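Local coordinates for putative protein-disulfide isomerase (Pseudomonas syringae pv. tomato, PDB 3GN3) that is of unknown function but belongs to the DsbA family, consistent with a thioredoxin-fold enzyme that makes or rearranges disulfide bonds, at residues Val20-Thr25 against Phe34-Leu39; Leu54-Trp59 against Val65-Ile70; Lys84-Ala89 against Leu125-Ala130; Thr88-His93 against Ala117-Tyr122. One frame throughout, in Å; residues are numbered along the deposited sequence.

Contact 1 (Val20-Thr25 against Phe34-Leu39)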
loop_
_atom_site.group_PDB
_atom_site.type_symbol
_atom_site.label_atom_id
_atom_site.label_comp_id
_atom_site.label_asym_id
_atom_site.label_seq_id
_atom_site.Cartn_x
_atom_site.Cartn_y
_atom_site.Cartn_z
ATOM N N VAL A 20 -3.558 -10.293 13.274
ATOM C CA VAL A 20 -2.128 -10.467 13.467
ATOM C C VAL A 20 -1.543 -11.257 12.306
ATOM O O VAL A 20 -2.012 -12.370 12.003
ATOM C CB VAL A 20 -1.806 -11.236 14.775
ATOM C CG1 VAL A 20 -0.332 -11.115 15.092
ATOM C CG2 VAL A 20 -2.634 -10.713 15.933
ATOM N N PHE A 21 -0.512 -10.684 11.682
ATOM C CA PHE A 21 0.151 -11.276 10.532
ATOM C C PHE A 21 1.342 -12.037 11.032
ATOM O O PHE A 21 2.229 -11.471 11.665
ATOM C CB PHE A 21 0.569 -10.193 9.514
ATOM C CG PHE A 21 -0.587 -9.593 8.769
ATOM C CD1 PHE A 21 -0.956 -10.093 7.515
ATOM C CD2 PHE A 21 -1.349 -8.561 9.338
ATOM C CE1 PHE A 21 -2.058 -9.555 6.812
ATOM C CE2 PHE A 21 -2.456 -8.008 8.653
ATOM C CZ PHE A 21 -2.807 -8.509 7.382
ATOM N N LEU A 22 1.365 -13.331 10.751
ATOM C CA LEU A 22 2.389 -14.193 11.311
ATOM C C LEU A 22 3.113 -14.986 10.229
ATOM O O LEU A 22 2.484 -15.524 9.313
ATOM C CB LEU A 22 1.789 -15.140 12.363
ATOM C CG LEU A 22 1.081 -14.566 13.605
ATOM C CD1 LEU A 22 0.225 -15.663 14.291
ATOM C CD2 LEU A 22 2.071 -13.927 14.608
ATOM N N GLU A 23 4.435 -15.018 10.325
ATOM C CA GLU A 23 5.240 -15.966 9.569
ATOM C C GLU A 23 5.486 -17.154 10.509
ATOM O O GLU A 23 6.111 -16.987 11.565
ATOM C CB GLU A 23 6.558 -15.311 9.082
ATOM C CG GLU A 23 7.743 -16.256 8.810
ATOM C CD GLU A 23 7.465 -17.324 7.743
ATOM O OE1 GLU A 23 7.081 -16.963 6.597
ATOM O OE2 GLU A 23 7.647 -18.528 8.064
ATOM N N PRO A 24 4.996 -18.349 10.139
ATOM C CA PRO A 24 5.011 -19.525 11.048
ATOM C C PRO A 24 6.381 -19.938 11.589
ATOM O O PRO A 24 6.446 -20.574 12.653
ATOM C CB PRO A 24 4.435 -20.662 10.189
ATOM C CG PRO A 24 3.786 -19.968 9.001
ATOM C CD PRO A 24 4.533 -18.698 8.785
ATOM N N THR A 25 7.456 -19.591 10.885
ATOM C CA THR A 25 8.805 -19.944 11.346
ATOM C C THR A 25 9.627 -18.737 11.794
ATOM O O THR A 25 10.861 -18.808 11.856
ATOM C CB THR A 25 9.621 -20.728 10.272
ATOM O OG1 THR A 25 9.770 -19.928 9.090
ATOM C CG2 THR A 25 8.947 -22.028 9.919
ATOM N N PHE A 34 2.183 -17.633 20.647
ATOM C CA PHE A 34 1.981 -18.146 21.998
ATOM C C PHE A 34 1.351 -17.164 23.012
ATOM O O PHE A 34 1.144 -17.536 24.160
ATOM C CB PHE A 34 3.279 -18.750 22.557
ATOM C CG PHE A 34 3.654 -20.076 21.934
ATOM C CD1 PHE A 34 2.766 -21.162 21.966
ATOM C CD2 PHE A 34 4.892 -20.251 21.330
ATOM C CE1 PHE A 34 3.106 -22.399 21.385
ATOM C CE2 PHE A 34 5.240 -21.486 20.748
ATOM C CZ PHE A 34 4.340 -22.560 20.782
ATOM N N LYS A 35 1.013 -15.940 22.602
ATOM C CA LYS A 35 0.327 -15.011 23.497
ATOM C C LYS A 35 -1.132 -14.822 23.113
ATOM O O LYS A 35 -1.880 -14.128 23.814
ATOM C CB LYS A 35 1.033 -13.653 23.533
ATOM C CG LYS A 35 2.388 -13.659 24.242
ATOM C CD LYS A 35 2.878 -12.228 24.509
ATOM C CE LYS A 35 4.364 -12.214 24.784
ATOM N NZ LYS A 35 4.909 -10.835 24.882
ATOM N N LEU A 36 -1.566 -15.432 22.018
ATOM C CA LEU A 36 -2.920 -15.170 21.546
ATOM C C LEU A 36 -4.012 -15.787 22.426
ATOM O O LEU A 36 -5.110 -15.230 22.532
ATOM C CB LEU A 36 -3.085 -15.522 20.064
ATOM C CG LEU A 36 -2.232 -14.702 19.082
ATOM C CD1 LEU A 36 -2.301 -15.326 17.688
ATOM C CD2 LEU A 36 -2.627 -13.210 19.047
ATOM N N ASP A 37 -3.706 -16.918 23.076
ATOM C CA ASP A 37 -4.639 -17.518 24.050
ATOM C C ASP A 37 -4.894 -16.568 25.220
ATOM O O ASP A 37 -6.049 -16.258 25.502
ATOM C CB ASP A 37 -4.164 -18.882 24.559
ATOM C CG ASP A 37 -4.429 -20.017 23.566
ATOM O OD1 ASP A 37 -3.823 -21.106 23.727
ATOM O OD2 ASP A 37 -5.233 -19.843 22.621
ATOM N N ASP A 38 -3.822 -16.083 25.859
ATOM C CA ASP A 38 -3.948 -15.072 26.921
ATOM C C ASP A 38 -4.706 -13.882 26.424
ATOM O O ASP A 38 -5.591 -13.384 27.115
ATOM C CB ASP A 38 -2.612 -14.500 27.386
ATOM C CG ASP A 38 -1.614 -15.537 27.715
ATOM O OD1 ASP A 38 -1.946 -16.746 27.585
ATOM O OD2 ASP A 38 -0.484 -15.121 28.093
ATOM N N LEU A 39 -4.333 -13.399 25.241
ATOM C CA LEU A 39 -4.962 -12.208 24.726
ATOM C C LEU A 39 -6.493 -12.336 24.715
ATOM O O LEU A 39 -7.200 -11.468 25.226
ATOM C CB LEU A 39 -4.413 -11.815 23.345
ATOM C CG LEU A 39 -5.276 -10.616 22.959
ATOM C CD1 LEU A 39 -4.701 -9.309 23.530
ATOM C CD2 LEU A 39 -5.551 -10.535 21.508
#

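Contact 2 (Leu54-Trp59 against Val65-Ile70)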
loop_
_atom_site.group_PDB
_atom_site.type_symbol
_atom_site.label_atom_id
_atom_site.label_comp_id
_atom_site.label_asym_id
_atom_site.label_seq_id
_atom_site.Cartn_x
_atom_site.Cartn_y
_atom_site.Cartn_z
ATOM N N LEU A 54 -1.560 -15.175 7.369
ATOM C CA LEU A 54 -0.257 -15.779 7.178
ATOM C C LEU A 54 0.630 -14.891 6.305
ATOM O O LEU A 54 0.302 -14.583 5.153
ATOM C CB LEU A 54 -0.426 -17.199 6.618
ATOM C CG LEU A 54 -1.270 -18.088 7.548
ATOM C CD1 LEU A 54 -1.636 -19.376 6.863
ATOM C CD2 LEU A 54 -0.582 -18.353 8.895
ATOM N N GLN A 55 1.731 -14.439 6.887
ATOM C CA GLN A 55 2.674 -13.558 6.212
ATOM C C GLN A 55 3.866 -14.397 5.827
ATOM O O GLN A 55 4.802 -14.560 6.627
ATOM C CB GLN A 55 3.109 -12.432 7.167
ATOM C CG GLN A 55 4.289 -11.552 6.687
ATOM C CD GLN A 55 3.872 -10.530 5.646
ATOM O OE1 GLN A 55 2.769 -10.602 5.097
ATOM N NE2 GLN A 55 4.741 -9.563 5.379
ATOM N N SER A 56 3.832 -14.961 4.624
ATOM C CA SER A 56 4.927 -15.800 4.146
ATOM C C SER A 56 6.170 -14.953 3.785
ATOM O O SER A 56 6.095 -14.102 2.918
ATOM C CB SER A 56 4.433 -16.600 2.949
ATOM O OG SER A 56 5.397 -17.529 2.520
ATOM N N GLN A 57 7.299 -15.164 4.455
ATOM C CA GLN A 57 8.506 -14.365 4.183
ATOM C C GLN A 57 9.479 -15.124 3.271
ATOM O O GLN A 57 9.923 -16.225 3.633
ATOM C CB GLN A 57 9.222 -13.976 5.492
ATOM C CG GLN A 57 8.334 -13.338 6.576
ATOM C CD GLN A 57 8.008 -11.877 6.317
ATOM O OE1 GLN A 57 7.724 -11.477 5.188
ATOM N NE2 GLN A 57 8.039 -11.073 7.368
ATOM N N PRO A 58 9.825 -14.547 2.094
ATOM C CA PRO A 58 10.645 -15.259 1.093
ATOM C C PRO A 58 12.045 -15.603 1.582
ATOM O O PRO A 58 12.666 -16.547 1.053
ATOM C CB PRO A 58 10.713 -14.286 -0.085
ATOM C CG PRO A 58 9.536 -13.410 0.070
ATOM C CD PRO A 58 9.349 -13.250 1.572
ATOM N N TRP A 59 12.540 -14.877 2.583
ATOM C CA TRP A 59 13.823 -15.261 3.189
ATOM C C TRP A 59 13.696 -16.414 4.206
ATOM O O TRP A 59 14.703 -16.936 4.684
ATOM C CB TRP A 59 14.585 -14.057 3.756
ATOM C CG TRP A 59 13.867 -13.346 4.874
ATOM C CD1 TRP A 59 14.066 -13.517 6.212
ATOM C CD2 TRP A 59 12.845 -12.346 4.743
ATOM N NE1 TRP A 59 13.233 -12.685 6.927
ATOM C CE2 TRP A 59 12.471 -11.955 6.053
ATOM C CE3 TRP A 59 12.210 -11.741 3.648
ATOM C CZ2 TRP A 59 11.473 -10.997 6.305
ATOM C CZ3 TRP A 59 11.208 -10.763 3.905
ATOM C CH2 TRP A 59 10.860 -10.410 5.224
ATOM N N VAL A 65 5.863 -23.992 1.659
ATOM C CA VAL A 65 5.463 -25.355 1.982
ATOM C C VAL A 65 4.665 -25.309 3.282
ATOM O O VAL A 65 3.524 -25.786 3.349
ATOM C CB VAL A 65 6.682 -26.279 2.183
ATOM C CG1 VAL A 65 6.234 -27.666 2.622
ATOM C CG2 VAL A 65 7.522 -26.348 0.941
ATOM N N ILE A 66 5.265 -24.698 4.306
ATOM C CA ILE A 66 4.671 -24.633 5.640
ATOM C C ILE A 66 3.340 -23.888 5.665
ATOM O O ILE A 66 2.378 -24.363 6.266
ATOM C CB ILE A 66 5.675 -24.078 6.679
ATOM C CG1 ILE A 66 6.857 -25.047 6.809
ATOM C CG2 ILE A 66 4.978 -23.843 8.037
ATOM C CD1 ILE A 66 8.106 -24.450 7.447
ATOM N N VAL A 67 3.261 -22.751 4.991
ATOM C CA VAL A 67 1.992 -22.007 4.920
ATOM C C VAL A 67 0.900 -22.857 4.258
ATOM O O VAL A 67 -0.246 -22.886 4.740
ATOM C CB VAL A 67 2.138 -20.605 4.209
ATOM C CG1 VAL A 67 0.776 -19.985 3.900
ATOM C CG2 VAL A 67 2.971 -19.650 5.050
ATOM N N ARG A 68 1.253 -23.540 3.162
ATOM C CA ARG A 68 0.313 -24.442 2.490
ATOM C C ARG A 68 -0.193 -25.549 3.455
ATOM O O ARG A 68 -1.399 -25.818 3.513
ATOM C CB ARG A 68 0.924 -25.030 1.201
ATOM C CG ARG A 68 -0.105 -25.635 0.235
ATOM C CD ARG A 68 0.535 -26.173 -1.056
ATOM N NE ARG A 68 -0.393 -26.994 -1.835
ATOM C CZ ARG A 68 -1.309 -26.526 -2.682
ATOM N NH1 ARG A 68 -1.428 -25.226 -2.896
ATOM N NH2 ARG A 68 -2.128 -27.364 -3.318
ATOM N N CYS A 69 0.715 -26.153 4.228
ATOM C CA CYS A 69 0.328 -27.109 5.263
ATOM C C CYS A 69 -0.685 -26.563 6.246
ATOM O O CYS A 69 -1.636 -27.280 6.633
ATOM C CB CYS A 69 1.530 -27.544 6.063
ATOM S SG CYS A 69 2.628 -28.573 5.095
ATOM N N ILE A 70 -0.477 -25.311 6.672
ATOM C CA ILE A 70 -1.368 -24.712 7.649
ATOM C C ILE A 70 -2.751 -24.595 7.039
ATOM O O ILE A 70 -3.753 -24.963 7.652
ATOM C CB ILE A 70 -0.855 -23.341 8.159
ATOM C CG1 ILE A 70 0.415 -23.539 8.976
ATOM C CG2 ILE A 70 -1.936 -22.620 8.975
ATOM C CD1 ILE A 70 1.333 -22.340 8.946
#

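Contact 3 (Lys84-Ala89 against Leu125-Ala130)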
loop_
_atom_site.group_PDB
_atom_site.type_symbol
_atom_site.label_atom_id
_atom_site.label_comp_id
_atom_site.label_asym_id
_atom_site.label_seq_id
_atom_site.Cartn_x
_atom_site.Cartn_y
_atom_site.Cartn_z
ATOM N N LYS A 84 -4.310 -24.570 13.805
ATOM C CA LYS A 84 -3.641 -24.125 15.020
ATOM C C LYS A 84 -2.663 -25.198 15.532
ATOM O O LYS A 84 -1.517 -24.887 15.888
ATOM C CB LYS A 84 -4.666 -23.719 16.073
ATOM C CG LYS A 84 -4.059 -23.134 17.333
ATOM C CD LYS A 84 -5.038 -23.254 18.512
ATOM C CE LYS A 84 -4.347 -22.927 19.849
ATOM N NZ LYS A 84 -5.054 -23.597 20.975
ATOM N N ALA A 85 -3.097 -26.456 15.526
ATOM C CA ALA A 85 -2.207 -27.582 15.819
ATOM C C ALA A 85 -0.924 -27.542 14.965
ATOM O O ALA A 85 0.201 -27.657 15.502
ATOM C CB ALA A 85 -2.939 -28.893 15.641
ATOM N N VAL A 86 -1.081 -27.351 13.647
ATOM C CA VAL A 86 0.086 -27.258 12.742
ATOM C C VAL A 86 0.999 -26.063 13.070
ATOM O O VAL A 86 2.233 -26.232 13.141
ATOM C CB VAL A 86 -0.290 -27.276 11.209
ATOM C CG1 VAL A 86 0.949 -26.934 10.343
ATOM C CG2 VAL A 86 -0.888 -28.638 10.800
ATOM N N MET A 87 0.405 -24.878 13.273
ATOM C CA MET A 87 1.187 -23.678 13.694
ATOM C C MET A 87 1.941 -23.948 15.004
ATOM O O MET A 87 3.136 -23.668 15.097
ATOM C CB MET A 87 0.328 -22.409 13.791
ATOM C CG MET A 87 -0.179 -21.921 12.438
ATOM S SD MET A 87 -0.814 -20.246 12.466
ATOM C CE MET A 87 -2.534 -20.470 12.429
ATOM N N THR A 88 1.252 -24.551 15.980
ATOM C CA THR A 88 1.873 -24.922 17.255
ATOM C C THR A 88 3.045 -25.883 17.071
ATOM O O THR A 88 4.098 -25.706 17.690
ATOM C CB THR A 88 0.864 -25.559 18.240
ATOM O OG1 THR A 88 -0.264 -24.688 18.415
ATOM C CG2 THR A 88 1.540 -25.854 19.593
ATOM N N ALA A 89 2.872 -26.902 16.226
ATOM C CA ALA A 89 3.956 -27.872 16.004
ATOM C C ALA A 89 5.180 -27.211 15.359
ATOM O O ALA A 89 6.331 -27.485 15.759
ATOM C CB ALA A 89 3.466 -29.069 15.187
ATOM N N LEU A 125 -1.197 -34.956 12.634
ATOM C CA LEU A 125 -2.251 -34.838 11.614
ATOM C C LEU A 125 -1.765 -35.374 10.268
ATOM O O LEU A 125 -0.568 -35.331 9.964
ATOM C CB LEU A 125 -2.706 -33.392 11.446
ATOM C CG LEU A 125 -3.570 -32.714 12.497
ATOM C CD1 LEU A 125 -3.602 -31.197 12.239
ATOM C CD2 LEU A 125 -4.971 -33.284 12.507
ATOM N N ALA A 126 -2.699 -35.884 9.473
ATOM C CA ALA A 126 -2.388 -36.383 8.144
ATOM C C ALA A 126 -2.669 -35.236 7.173
ATOM O O ALA A 126 -3.800 -34.757 7.073
ATOM C CB ALA A 126 -3.242 -37.596 7.829
ATOM N N LEU A 127 -1.634 -34.781 6.473
ATOM C CA LEU A 127 -1.738 -33.541 5.697
ATOM C C LEU A 127 -1.522 -33.704 4.196
ATOM O O LEU A 127 -2.156 -32.989 3.404
ATOM C CB LEU A 127 -0.774 -32.487 6.244
ATOM C CG LEU A 127 -1.035 -32.035 7.674
ATOM C CD1 LEU A 127 0.166 -31.278 8.205
ATOM C CD2 LEU A 127 -2.320 -31.211 7.786
ATOM N N ALA A 128 -0.629 -34.632 3.828
ATOM C CA ALA A 128 -0.233 -34.873 2.435
ATOM C C ALA A 128 -1.405 -34.825 1.476
ATOM O O ALA A 128 -1.391 -34.052 0.516
ATOM C CB ALA A 128 0.535 -36.191 2.284
ATOM N N GLU A 129 -2.429 -35.624 1.723
ATOM C CA GLU A 129 -3.538 -35.638 0.787
ATOM C C GLU A 129 -4.131 -34.249 0.632
ATOM O O GLU A 129 -4.220 -33.751 -0.487
ATOM C CB GLU A 129 -4.614 -36.643 1.170
ATOM C CG GLU A 129 -5.659 -36.759 0.077
ATOM C CD GLU A 129 -6.777 -37.727 0.413
ATOM O OE1 GLU A 129 -6.501 -38.770 1.072
ATOM O OE2 GLU A 129 -7.933 -37.448 -0.002
ATOM N N ALA A 130 -4.502 -33.627 1.755
ATOM C CA ALA A 130 -5.094 -32.292 1.766
ATOM C C ALA A 130 -4.185 -31.243 1.119
ATOM O O ALA A 130 -4.662 -30.338 0.434
ATOM C CB ALA A 130 -5.466 -31.887 3.183
#

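Contact 4 (Thr88-His93 against Ala117-Tyr122)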
loop_
_atom_site.group_PDB
_atom_site.type_symbol
_atom_site.label_atom_id
_atom_site.label_comp_id
_atom_site.label_asym_id
_atom_site.label_seq_id
_atom_site.Cartn_x
_atom_site.Cartn_y
_atom_site.Cartn_z
ATOM N N THR A 88 1.252 -24.551 15.980
ATOM C CA THR A 88 1.873 -24.922 17.255
ATOM C C THR A 88 3.045 -25.883 17.071
ATOM O O THR A 88 4.098 -25.706 17.690
ATOM C CB THR A 88 0.864 -25.559 18.240
ATOM O OG1 THR A 88 -0.264 -24.688 18.415
ATOM C CG2 THR A 88 1.540 -25.854 19.593
ATOM N N ALA A 89 2.872 -26.902 16.226
ATOM C CA ALA A 89 3.956 -27.872 16.004
ATOM C C ALA A 89 5.180 -27.211 15.359
ATOM O O ALA A 89 6.331 -27.485 15.759
ATOM C CB ALA A 89 3.466 -29.069 15.187
ATOM N N VAL A 90 4.936 -26.330 14.384
ATOM C CA VAL A 90 6.030 -25.582 13.735
ATOM C C VAL A 90 6.681 -24.631 14.749
ATOM O O VAL A 90 7.901 -24.649 14.944
ATOM C CB VAL A 90 5.550 -24.833 12.441
ATOM C CG1 VAL A 90 6.637 -23.916 11.897
ATOM C CG2 VAL A 90 5.126 -25.833 11.368
ATOM N N ALA A 91 5.846 -23.836 15.417
ATOM C CA ALA A 91 6.300 -22.898 16.451
ATOM C C ALA A 91 7.196 -23.547 17.520
ATOM O O ALA A 91 8.283 -23.033 17.799
ATOM C CB ALA A 91 5.114 -22.200 17.081
ATOM N N SER A 92 6.755 -24.677 18.086
ATOM C CA SER A 92 7.531 -25.430 19.093
ATOM C C SER A 92 8.871 -25.948 18.609
ATOM O O SER A 92 9.800 -26.076 19.394
ATOM C CB SER A 92 6.749 -26.630 19.577
ATOM O OG SER A 92 5.485 -26.227 20.040
ATOM N N HIS A 93 8.953 -26.287 17.328
ATOM C CA HIS A 93 10.197 -26.775 16.736
ATOM C C HIS A 93 10.652 -25.813 15.632
ATOM O O HIS A 93 11.069 -26.242 14.553
ATOM C CB HIS A 93 9.978 -28.173 16.159
ATOM C CG HIS A 93 9.522 -29.182 17.168
ATOM N ND1 HIS A 93 8.187 -29.414 17.437
ATOM C CD2 HIS A 93 10.223 -30.024 17.968
ATOM C CE1 HIS A 93 8.089 -30.364 18.350
ATOM N NE2 HIS A 93 9.308 -30.752 18.686
ATOM N N ALA A 117 6.039 -34.446 6.160
ATOM C CA ALA A 117 6.125 -35.588 7.075
ATOM C C ALA A 117 6.439 -35.132 8.517
ATOM O O ALA A 117 5.794 -35.577 9.472
ATOM C CB ALA A 117 7.173 -36.584 6.569
ATOM N N ARG A 118 7.412 -34.222 8.633
ATOM C CA ARG A 118 7.839 -33.603 9.890
ATOM C C ARG A 118 6.694 -32.893 10.645
ATOM O O ARG A 118 6.511 -33.084 11.856
ATOM C CB ARG A 118 8.969 -32.619 9.600
ATOM C CG ARG A 118 9.739 -32.166 10.821
ATOM C CD ARG A 118 11.122 -32.712 10.787
ATOM N NE ARG A 118 12.123 -31.723 10.395
ATOM C CZ ARG A 118 12.734 -31.676 9.217
ATOM N NH1 ARG A 118 12.442 -32.545 8.268
ATOM N NH2 ARG A 118 13.640 -30.748 8.982
ATOM N N ILE A 119 5.922 -32.082 9.930
ATOM C CA ILE A 119 4.753 -31.430 10.513
ATOM C C ILE A 119 3.681 -32.457 10.886
ATOM O O ILE A 119 2.993 -32.320 11.908
ATOM C CB ILE A 119 4.171 -30.372 9.550
ATOM C CG1 ILE A 119 5.200 -29.259 9.300
ATOM C CG2 ILE A 119 2.827 -29.850 10.062
ATOM C CD1 ILE A 119 4.749 -28.226 8.293
ATOM N N GLU A 120 3.534 -33.490 10.060
ATOM C CA GLU A 120 2.607 -34.576 10.366
ATOM C C GLU A 120 2.960 -35.271 11.676
ATOM O O GLU A 120 2.093 -35.421 12.537
ATOM C CB GLU A 120 2.541 -35.571 9.220
ATOM C CG GLU A 120 1.637 -35.113 8.095
ATOM C CD GLU A 120 1.752 -35.991 6.885
ATOM O OE1 GLU A 120 0.792 -36.018 6.078
ATOM O OE2 GLU A 120 2.809 -36.653 6.757
ATOM N N ARG A 121 4.230 -35.646 11.829
ATOM C CA ARG A 121 4.749 -36.239 13.065
ATOM C C ARG A 121 4.349 -35.428 14.291
ATOM O O ARG A 121 3.637 -35.917 15.190
ATOM C CB ARG A 121 6.273 -36.264 13.035
ATOM C CG ARG A 121 6.874 -37.603 13.307
ATOM C CD ARG A 121 7.352 -38.185 11.995
ATOM N NE ARG A 121 8.543 -37.462 11.539
ATOM C CZ ARG A 121 9.083 -37.551 10.324
ATOM N NH1 ARG A 121 8.541 -38.339 9.396
ATOM N NH2 ARG A 121 10.167 -36.841 10.044
ATOM N N TYR A 122 4.797 -34.170 14.283
ATOM C CA TYR A 122 4.723 -33.256 15.403
ATOM C C TYR A 122 3.317 -32.801 15.740
ATOM O O TYR A 122 3.015 -32.530 16.903
ATOM C CB TYR A 122 5.570 -32.041 15.086
ATOM C CG TYR A 122 7.058 -32.258 15.180
ATOM C CD1 TYR A 122 7.596 -33.239 16.015
ATOM C CD2 TYR A 122 7.935 -31.443 14.465
ATOM C CE1 TYR A 122 8.950 -33.399 16.127
ATOM C CE2 TYR A 122 9.290 -31.599 14.569
ATOM C CZ TYR A 122 9.786 -32.577 15.398
ATOM O OH TYR A 122 11.134 -32.739 15.479
#

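Contact 1 (Val20-Thr25 against Phe34-Leu39)
V20 and L36 set the spacing here, their CA atoms 9.4 Å apart where the end of strand 16-22 lies against the first turn of helix 36-43. This is the opening of a beta-alpha-beta crossover of the thioredoxin fold: the chain leaves strand 16-22, runs through helices 27-33 and 36-43, and returns as the parallel strand 48-54 beside it. Within 34-39 it is L36 that touches the strand. Its CG stands anti to the carbonyl carbon (chi1 -63°), which directs the forked end onto the sheet with one methyl for each of two strand residues. CD2 of L36 lies 4.0 Å from V20 CG2, the two side chains sliding past each other in opposite directions, while L36 CD1 comes within 4.2 Å of L22 CD1. V20 and L22, two apart in the strand, project from the same face of the sheet; F21 between them turns to the other and packs on I152. Branched aliphatic groups suit this buried, wholly apolar seam, which I52 of the neighbouring strand extends by touching both L22 and L36. Beyond L22, E23 braces the bend through P24. Its OE2 accepts two bonds from T25, whose N approaches on the anti side of the carboxylate and whose OG1, also bonded to H60 ND1, arrives from the opposite face of its plane. The other oxygen, OE1, takes S63 OG and Q57 N, so both ends of this buried carboxylate are engaged. Of the two bonds to E23 OE2, the shorter is that of T25 OG1, at 2.7 Å.

Contact 2 (Leu54-Trp59 against Val65-Ile70)
S56 OG is held by a hydrogen bond to the hydroxyl of S63, at the N-terminal end of helix 63-73, while it rests 4.1 Å from V67 CG2, so one buried atom serves both a polar and an apolar neighbour. Here the DsbA family departs from plain thioredoxin: strand 48-54 of the thioredoxin fold ends, and the chain passes by a loop into the inserted helical domain, which helix 63-73 begins. The first helical turns fold back onto the strand end through aliphatic groups. V67 straddles the join. With chi1 at 169°, its CG1 is anti to the backbone N and faces L54, whereas V67 CG2 lies 4.0 Å from S56 CB. A small serine lets the backbones draw close, the CA atoms of S56 and V67 being 6.9 Å apart. L54 supplies the longer arm. Its CB is 4.1 Å from V67 CG1, and its CD1 is shared between two residues about one helical turn apart, V67 and I70. Toward V67 the leucine slides past in the opposite direction; toward I70 it lies aslant. The polar residues flanking S56 turn elsewhere: Q55 NE2 bonds H153 O, and Q57 OE1 bonds R148 NH1 of a second subunit, whose P58 also packs on S56. This places the loop at a subunit boundary while its apolar side stays buried. L54 CD1 stands 3.9 Å from both V67 CG1 and I70 CG2.

Contact 3 (Lys84-Ala89 against Leu125-Ala130)
V86 meets L125 and L127 through one arm of its fork: it branches at CB, and its two methyls serve two different sets of neighbours. CG2 points toward the segment 125-130 and ends between two leucine methyls. V86 CG2 lies 3.8 Å from L127 CD1, the two side chains reaching toward each other tip to tip, and V86 CG2 is 4.0 Å from L125 CD1, where the two side chains meet at a slant. With chi1 at 170°, CG1 is anti to the backbone N and takes the other direction, against I70 and I119. A beta-branched valine suits the site because its two methyls, spread from one short stem, fill both directions at once. Helix 79-92 and the helices 112-123 and 128-132 belong to the helical domain that DsbA-family proteins insert into the thioredoxin fold. Here helix 79-92 packs against the link between the other two. L125 is the more outlying of the two leucines; its CD1 also lies 4.2 Å from A85 CB, where the small alanine, partly exposed, closes the margin of the apolar patch. L127 is buried, with A73 and L76 beside it. The link itself is held by E120, whose OE1 accepts from both L127 N and A128 N just where the short helix starts. On helix 79-92, T88 turns its hydroxyl back onto the preceding turn: OG1 donates to K84 O from above the carbonyl plane, sharing that oxygen with T88 N.

Contact 4 (Thr88-His93 against Ala117-Tyr122)
H93 and Y122 form a face-to-face aromatic stack, their centroids 3.7 Å apart and their planes within 3° of parallel. The overlap is deep: Y122 CZ sits over the centre of the imidazole, while H93 ND1 lies toward the rim of the phenol ring. Hydrogen bonds hold the imidazole and tether the phenol oxygen. H93 ND1 donates to A89 O over 3.2 Å at an angle of 159°, the oxygen lying in the imidazole plane, so the ring is clamped back against its own helix; H93 N reaches the same carbonyl. At the far end of the pair, Y122 OH is hydrogen-bonded to E96 OE1. H93 is the first residue to leave helical geometry, so the stack ties the C-terminal end of helix 79-92 to helix 112-123, both within the helical insertion of the DsbA-type fold. The apolar contacts lie at the root of the tyrosine and beyond. A89 has only a methyl to interpose, and its CA comes 5.5 Å from that of Y122, with the two CB atoms 3.6 Å apart. One residue on, V90 CG2 meets I119 CD1 at 3.9 Å, the slender isoleucine tip crossing the valine aslant, with I66 touching both side chains.

Contacts 1 and 2 are wholly buried; contact 1 joins sheet and helix within the thioredoxin fold, and contact 2 marks the passage from its strand 48-54 into the helical domain. They meet through a probable backbone hydrogen bond between Q55 N and L22 O. Contacts 3 and 4 lie farther out, centres about 8 Å apart, and both set helix 79-92 against successive parts of the chain: helix 112-123 in the largely buried contact 4, the segment after it in the partly buried contact 3. Chemistry follows place: aliphatic groups carry contacts 1, 2 and 3, whereas contact 4 adds an aromatic stack at its partly exposed margin. I70 brings contact 2 against contact 3, and I66 brings it against contact 4.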